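Local coordinates for SnoaL-like domain-containing protein (Methylibium petroleiphilum PM1, PDB 3G16), which is of unknown function but has the cystatin-like fold of the SnoaL-like (NTF2) group and forms a two-chain assembly, at residues T68-A77 against I89-Q98. Sequence-based numbering, arbitrary orientation.
Sequences TLGSYWTIDA and IEWTHFKTNQ
Asp76 and Thr92 join the two strands through their side chains: Thr92 OG1 donates to Asp76 OD2 at 2.7 Å, on the syn lone pair of that oxygen. The other carboxylate oxygen, OD1, takes the hydroxyl of Thr74, so both oxygens are gripped and the group's rotation is fixed; a water bridges OD2 to Trp91 O, and Arg103 on strand 100-111 also bonds Thr92 OG1. Were Asp76 replaced by an alanine, the hydroxyls of Thr74 and Thr92 would probably lose the carboxylate that takes them both, and the water one of its two acceptors. At the other end of the pairing, Ser71 OG lies in the plane of the His93 ring, 2.7 Å from NE2, and Thr96 OG1 reaches Gly70 O from above the carbonyl plane. Beyond the end of strand 86-95, Asn97 N bonds the carbonyl of Leu69, the last residue of helix 55-69; Gly70, with positive phi, is the first to leave the helix.

These are strand 71-81, outermost in this chain's sheet, and its hairpin partner 86-95 in the curved sheet of the cystatin-like fold, antiparallel, with Tyr72-Phe94 and Thr74-Thr92 as hydrogen-bonded pairs. A classic beta bulge interrupts them: Asp76 N (2.8 Å) and Ala77 N (3.2 Å) both donate to Glu90 O, from the same face of its plane. The Glu90 carboxylate turns to the second subunit, meeting its Arg121 and Tyr147.

On the face shared with helix 9-24, the five-membered ring of Trp73 and the His93 ring meet obliquely, planes at 31°, with Trp73 NE1 over one imidazole face, 3.4 Å from His93 CG. His93 chi1 of 179° swings the ring away from its backbone N and alongside Trp73, both side chains pointing the same way; Lys95 CG packs on the opposite face of the imidazole. Trp73 NE1 also bonds an unidentified ligand. On the opposite face of the sheet, Thr74 CG2 meets the Phe94 ring at its edge, 4.0 Å from Phe94 CE2.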
ATOM      1  N   THR A  68       5.616  -7.106  23.822  1.00 18.25           N
ATOM      2  CA  THR A  68       6.956  -7.683  23.612  1.00 20.98           C
ATOM      3  C   THR A  68       7.917  -6.799  22.844  1.00 21.03           C
ATOM      4  O   THR A  68       9.121  -6.797  23.127  1.00 23.71           O
ATOM      5  CB  THR A  68       6.865  -9.037  22.905  1.00 23.92           C
ATOM      6  OG1 THR A  68       6.381  -8.867  21.592  1.00 24.86           O
ATOM      7  CG2 THR A  68       5.966 -10.025  23.692  1.00 23.78           C
ATOM      8  N   LEU A  69       7.407  -6.044  21.868  1.00 17.72           N
ATOM      9  CA  LEU A  69       8.247  -5.214  21.030  1.00 17.36           C
ATOM     10  C   LEU A  69       8.171  -3.720  21.386  1.00 15.55           C
ATOM     11  O   LEU A  69       8.997  -2.938  20.919  1.00 17.10           O
ATOM     12  CB  LEU A  69       7.832  -5.348  19.570  1.00 17.89           C
ATOM     13  CG  LEU A  69       7.769  -6.754  18.934  1.00 18.52           C
ATOM     14  CD1 LEU A  69       7.304  -6.680  17.523  1.00 20.31           C
ATOM     15  CD2 LEU A  69       9.163  -7.420  19.067  1.00 21.46           C
ATOM     16  N   GLY A  70       7.195  -3.334  22.179  1.00 15.55           N
ATOM     17  CA  GLY A  70       6.944  -1.921  22.409  1.00 15.04           C
ATOM     18  C   GLY A  70       6.369  -1.250  21.161  1.00 14.35           C
ATOM     19  O   GLY A  70       6.505  -0.017  20.992  1.00 13.92           O
ATOM     20  N   SER A  71       5.728  -2.013  20.273  1.00 13.20           N
ATOM     21  CA  SER A  71       5.188  -1.506  19.037  1.00 12.14           C
ATOM     22  C   SER A  71       4.362  -0.239  19.249  1.00 13.74           C
ATOM     23  O   SER A  71       3.600  -0.130  20.183  1.00 14.39           O
ATOM     24  CB  SER A  71       4.302  -2.534  18.415  1.00 13.77           C
ATOM     25  OG  SER A  71       5.055  -3.689  18.076  1.00 15.09           O
ATOM     26  N   TYR A  72       4.597   0.723  18.376  1.00 13.81           N
ATOM     27  CA  TYR A  72       3.803   1.957  18.357  1.00 13.55           C
ATOM     28  C   TYR A  72       3.633   2.300  16.902  1.00 14.10           C
ATOM     29  O   TYR A  72       4.603   2.366  16.144  1.00 14.11           O
ATOM     30  CB  TYR A  72       4.527   3.075  19.076  1.00 13.07           C
ATOM     31  CG  TYR A  72       3.625   4.263  19.401  1.00 13.50           C
ATOM     32  CD1 TYR A  72       3.322   5.217  18.429  1.00 14.70           C
ATOM     33  CD2 TYR A  72       3.043   4.390  20.640  1.00 12.21           C
ATOM     34  CE1 TYR A  72       2.470   6.277  18.726  1.00 14.27           C
ATOM     35  CE2 TYR A  72       2.213   5.489  20.964  1.00 12.46           C
ATOM     36  CZ  TYR A  72       1.933   6.412  19.978  1.00 13.34           C
ATOM     37  OH  TYR A  72       1.086   7.501  20.242  1.00 14.90           O
ATOM     38  N   TRP A  73       2.398   2.518  16.483  1.00 14.09           N
ATOM     39  CA  TRP A  73       2.071   2.795  15.103  1.00 14.02           C
ATOM     40  C   TRP A  73       1.632   4.236  14.900  1.00 15.48           C
ATOM     41  O   TRP A  73       0.907   4.795  15.715  1.00 15.99           O
ATOM     42  CB  TRP A  73       0.913   1.886  14.683  1.00 16.79           C
ATOM     43  CG  TRP A  73       1.247   0.474  14.547  1.00 16.11           C
ATOM     44  CD1 TRP A  73       1.645  -0.133  13.391  1.00 17.66           C
ATOM     45  CD2 TRP A  73       1.129  -0.570  15.529  1.00 17.00           C
ATOM     46  NE1 TRP A  73       1.850  -1.473  13.602  1.00 18.11           N
ATOM     47  CE2 TRP A  73       1.516  -1.779  14.901  1.00 18.89           C
ATOM     48  CE3 TRP A  73       0.772  -0.606  16.872  1.00 14.81           C
ATOM     49  CZ2 TRP A  73       1.488  -3.006  15.581  1.00 17.16           C
ATOM     50  CZ3 TRP A  73       0.750  -1.829  17.526  1.00 16.73           C
ATOM     51  CH2 TRP A  73       1.111  -3.005  16.872  1.00 17.42           C
ATOM     52  N   THR A  74       1.967   4.783  13.756  1.00 13.56           N
ATOM     53  CA  THR A  74       1.495   6.078  13.330  1.00 13.63           C
ATOM     54  C   THR A  74       0.807   5.977  11.978  1.00 14.70           C
ATOM     55  O   THR A  74       1.207   5.173  11.106  1.00 14.32           O
ATOM     56  CB  THR A  74       2.616   7.125  13.270  1.00 14.91           C
ATOM     57  OG1 THR A  74       3.611   6.744  12.318  1.00 15.80           O
ATOM     58  CG2 THR A  74       3.261   7.295  14.639  1.00 15.21           C
ATOM     59  N   ILE A  75      -0.225   6.809  11.789  1.00 15.36           N
ATOM     60  CA  ILE A  75      -0.906   6.966  10.514  1.00 14.93           C
ATOM     61  C   ILE A  75      -0.212   8.136   9.850  1.00 16.00           C
ATOM     62  O   ILE A  75      -0.288   9.265  10.348  1.00 16.57           O
ATOM     63  CB  ILE A  75      -2.395   7.259  10.681  1.00 16.01           C
ATOM     64  CG1 ILE A  75      -3.125   6.077  11.339  1.00 16.51           C
ATOM     65  CG2 ILE A  75      -3.010   7.655   9.344  1.00 15.00           C
ATOM     66  CD1 ILE A  75      -4.630   6.320  11.629  1.00 17.80           C
ATOM     67  N   ASP A  76       0.488   7.870   8.762  1.00 15.07           N
ATOM     68  CA  ASP A  76       1.250   8.890   8.062  1.00 14.87           C
ATOM     69  C   ASP A  76       0.513   9.504   6.879  1.00 15.48           C
ATOM     70  O   ASP A  76       0.762  10.656   6.505  1.00 17.88           O
ATOM     71  CB  ASP A  76       2.574   8.297   7.605  1.00 15.54           C
ATOM     72  CG  ASP A  76       3.361   7.684   8.747  1.00 16.12           C
ATOM     73  OD1 ASP A  76       3.235   8.158   9.905  1.00 17.14           O
ATOM     74  OD2 ASP A  76       4.120   6.754   8.490  1.00 16.65           O
ATOM     75  N   ALA A  77      -0.351   8.734   6.242  1.00 15.33           N
ATOM     76  CA  ALA A  77      -1.213   9.239   5.167  1.00 16.44           C
ATOM     77  C   ALA A  77      -2.463   8.418   5.205  1.00 15.83           C
ATOM     78  O   ALA A  77      -2.428   7.232   5.538  1.00 15.36           O
ATOM     79  CB  ALA A  77      -0.526   9.165   3.767  1.00 17.45           C
ATOM     80  N   ILE A  89      -3.879   3.323   3.918  1.00 15.05           N
ATOM     81  CA  ILE A  89      -3.155   3.957   5.010  1.00 15.01           C
ATOM     82  C   ILE A  89      -1.657   3.765   4.796  1.00 14.10           C
ATOM     83  O   ILE A  89      -1.213   2.603   4.586  1.00 15.18           O
ATOM     84  CB  ILE A  89      -3.507   3.315   6.381  1.00 15.86           C
ATOM     85  CG1 ILE A  89      -5.042   3.230   6.591  1.00 18.44           C
ATOM     86  CG2 ILE A  89      -2.795   4.038   7.526  1.00 17.66           C
ATOM     87  CD1 ILE A  89      -5.443   2.410   7.838  1.00 19.41           C
ATOM     88  N   GLU A  90      -0.868   4.833   4.843  1.00 13.32           N
ATOM     89  CA  GLU A  90       0.599   4.739   4.887  1.00 14.94           C
ATOM     90  C   GLU A  90       0.914   4.840   6.359  1.00 13.98           C
ATOM     91  O   GLU A  90       0.388   5.735   7.029  1.00 14.21           O
ATOM     92  CB  GLU A  90       1.291   5.860   4.131  1.00 15.07           C
ATOM     93  CG  GLU A  90       2.782   5.722   3.989  1.00 16.18           C
ATOM     94  CD  GLU A  90       3.413   6.938   3.337  1.00 17.09           C
ATOM     95  OE1 GLU A  90       2.854   8.058   3.510  1.00 17.53           O
ATOM     96  OE2 GLU A  90       4.448   6.784   2.675  1.00 15.94           O
ATOM     97  N   TRP A  91       1.678   3.885   6.875  1.00 13.33           N
ATOM     98  CA  TRP A  91       1.885   3.769   8.297  1.00 13.90           C
ATOM     99  C   TRP A  91       3.345   3.520   8.675  1.00 13.44           C
ATOM    100  O   TRP A  91       4.177   3.155   7.820  1.00 13.96           O
ATOM    101  CB  TRP A  91       0.984   2.633   8.860  1.00 14.45           C
ATOM    102  CG  TRP A  91       1.151   1.323   8.133  1.00 14.93           C
ATOM    103  CD1 TRP A  91       0.285   0.827   7.207  1.00 16.24           C
ATOM    104  CD2 TRP A  91       2.226   0.363   8.219  1.00 14.06           C
ATOM    105  NE1 TRP A  91       0.757  -0.362   6.688  1.00 16.26           N
ATOM    106  CE2 TRP A  91       1.928  -0.688   7.309  1.00 15.95           C
ATOM    107  CE3 TRP A  91       3.373   0.259   9.004  1.00 14.38           C
ATOM    108  CZ2 TRP A  91       2.770  -1.795   7.135  1.00 15.10           C
ATOM    109  CZ3 TRP A  91       4.210  -0.842   8.836  1.00 15.44           C
ATOM    110  CH2 TRP A  91       3.895  -1.853   7.900  1.00 15.48           C
ATOM    111  N   THR A  92       3.636   3.663   9.956  1.00 13.96           N
ATOM    112  CA  THR A  92       4.930   3.312  10.508  1.00 14.59           C
ATOM    113  C   THR A  92       4.668   2.442  11.719  1.00 14.98           C
ATOM    114  O   THR A  92       3.819   2.765  12.561  1.00 15.58           O
ATOM    115  CB  THR A  92       5.771   4.526  10.914  1.00 13.94           C
ATOM    116  OG1 THR A  92       5.995   5.334   9.742  1.00 14.95           O
ATOM    117  CG2 THR A  92       7.138   4.116  11.510  1.00 14.93           C
ATOM    118  N   HIS A  93       5.391   1.335  11.782  1.00 14.99           N
ATOM    119  CA  HIS A  93       5.409   0.428  12.914  1.00 14.36           C
ATOM    120  C   HIS A  93       6.784   0.622  13.584  1.00 14.77           C
ATOM    121  O   HIS A  93       7.824   0.180  13.067  1.00 14.60           O
ATOM    122  CB  HIS A  93       5.191  -1.012  12.424  1.00 16.63           C
ATOM    123  CG  HIS A  93       5.220  -2.042  13.517  1.00 17.13           C
ATOM    124  ND1 HIS A  93       4.940  -3.372  13.276  1.00 19.07           N
ATOM    125  CD2 HIS A  93       5.416  -1.927  14.852  1.00 16.65           C
ATOM    126  CE1 HIS A  93       5.054  -4.039  14.421  1.00 19.70           C
ATOM    127  NE2 HIS A  93       5.329  -3.183  15.395  1.00 18.59           N
ATOM    128  N   PHE A  94       6.804   1.315  14.712  1.00 14.00           N
ATOM    129  CA  PHE A  94       8.004   1.520  15.487  1.00 14.52           C
ATOM    130  C   PHE A  94       8.125   0.343  16.436  1.00 15.37           C
ATOM    131  O   PHE A  94       7.301   0.170  17.314  1.00 14.69           O
ATOM    132  CB  PHE A  94       7.939   2.815  16.306  1.00 14.37           C
ATOM    133  CG  PHE A  94       8.045   4.066  15.480  1.00 14.43           C
ATOM    134  CD1 PHE A  94       9.266   4.483  15.034  1.00 14.85           C
ATOM    135  CD2 PHE A  94       6.919   4.807  15.153  1.00 15.16           C
ATOM    136  CE1 PHE A  94       9.382   5.643  14.249  1.00 16.12           C
ATOM    137  CE2 PHE A  94       7.022   5.966  14.373  1.00 15.65           C
ATOM    138  CZ  PHE A  94       8.273   6.342  13.919  1.00 15.97           C
ATOM    139  N   LYS A  95       9.144  -0.486  16.235  1.00 14.79           N
ATOM    140  CA  LYS A  95       9.408  -1.630  17.128  1.00 15.26           C
ATOM    141  C   LYS A  95      10.355  -1.062  18.173  1.00 16.67           C
ATOM    142  O   LYS A  95      11.560  -1.304  18.171  1.00 16.26           O
ATOM    143  CB  LYS A  95      10.019  -2.782  16.340  1.00 19.28           C
ATOM    144  CG  LYS A  95       9.064  -3.329  15.329  1.00 19.93           C
ATOM    145  CD  LYS A  95       9.781  -4.274  14.438  1.00 24.24           C
ATOM    146  CE  LYS A  95       8.931  -4.840  13.427  1.00 25.51           C
ATOM    147  NZ  LYS A  95       9.853  -5.779  12.713  1.00 27.02           N
ATOM    148  N   THR A  96       9.780  -0.313  19.098  1.00 14.44           N
ATOM    149  CA  THR A  96      10.519   0.517  19.997  1.00 15.02           C
ATOM    150  C   THR A  96      11.633  -0.188  20.722  1.00 16.11           C
ATOM    151  O   THR A  96      12.786   0.303  20.774  1.00 17.63           O
ATOM    152  CB  THR A  96       9.554   1.181  21.018  1.00 13.86           C
ATOM    153  OG1 THR A  96       8.437   1.722  20.300  1.00 14.96           O
ATOM    154  CG2 THR A  96      10.272   2.287  21.853  1.00 14.60           C
ATOM    155  N   ASN A  97      11.292  -1.342  21.304  1.00 15.53           N
ATOM    156  CA  ASN A  97      12.258  -2.015  22.165  1.00 16.36           C
ATOM    157  C   ASN A  97      13.391  -2.677  21.398  1.00 17.79           C
ATOM    158  O   ASN A  97      14.393  -3.059  22.018  1.00 20.49           O
ATOM    159  CB  ASN A  97      11.538  -3.023  23.041  1.00 17.59           C
ATOM    160  CG  ASN A  97      10.536  -2.384  23.986  1.00 19.05           C
ATOM    161  OD1 ASN A  97      10.534  -1.174  24.233  1.00 19.74           O
ATOM    162  ND2 ASN A  97       9.646  -3.226  24.497  1.00 23.41           N
ATOM    163  N   GLN A  98      13.253  -2.798  20.102  1.00 16.98           N
ATOM    164  CA  GLN A  98      14.307  -3.332  19.212  1.00 17.98           C
ATOM    165  C   GLN A  98      15.059  -2.212  18.488  1.00 17.91           C
ATOM    166  O   GLN A  98      16.017  -2.487  17.736  1.00 19.61           O
ATOM    167  CB  GLN A  98      13.700  -4.242  18.155  1.00 19.21           C
ATOM    168  CG  GLN A  98      13.073  -5.484  18.745  1.00 19.58           C
ATOM    169  CD  GLN A  98      12.459  -6.356  17.694  1.00 21.18           C
ATOM    170  OE1 GLN A  98      12.008  -5.885  16.633  1.00 23.47           O
ATOM    171  NE2 GLN A  98      12.403  -7.664  17.984  1.00 24.22           N
TER
HETATM  172  O   HOH W   1       5.202   5.450   6.421  1.00 15.68           O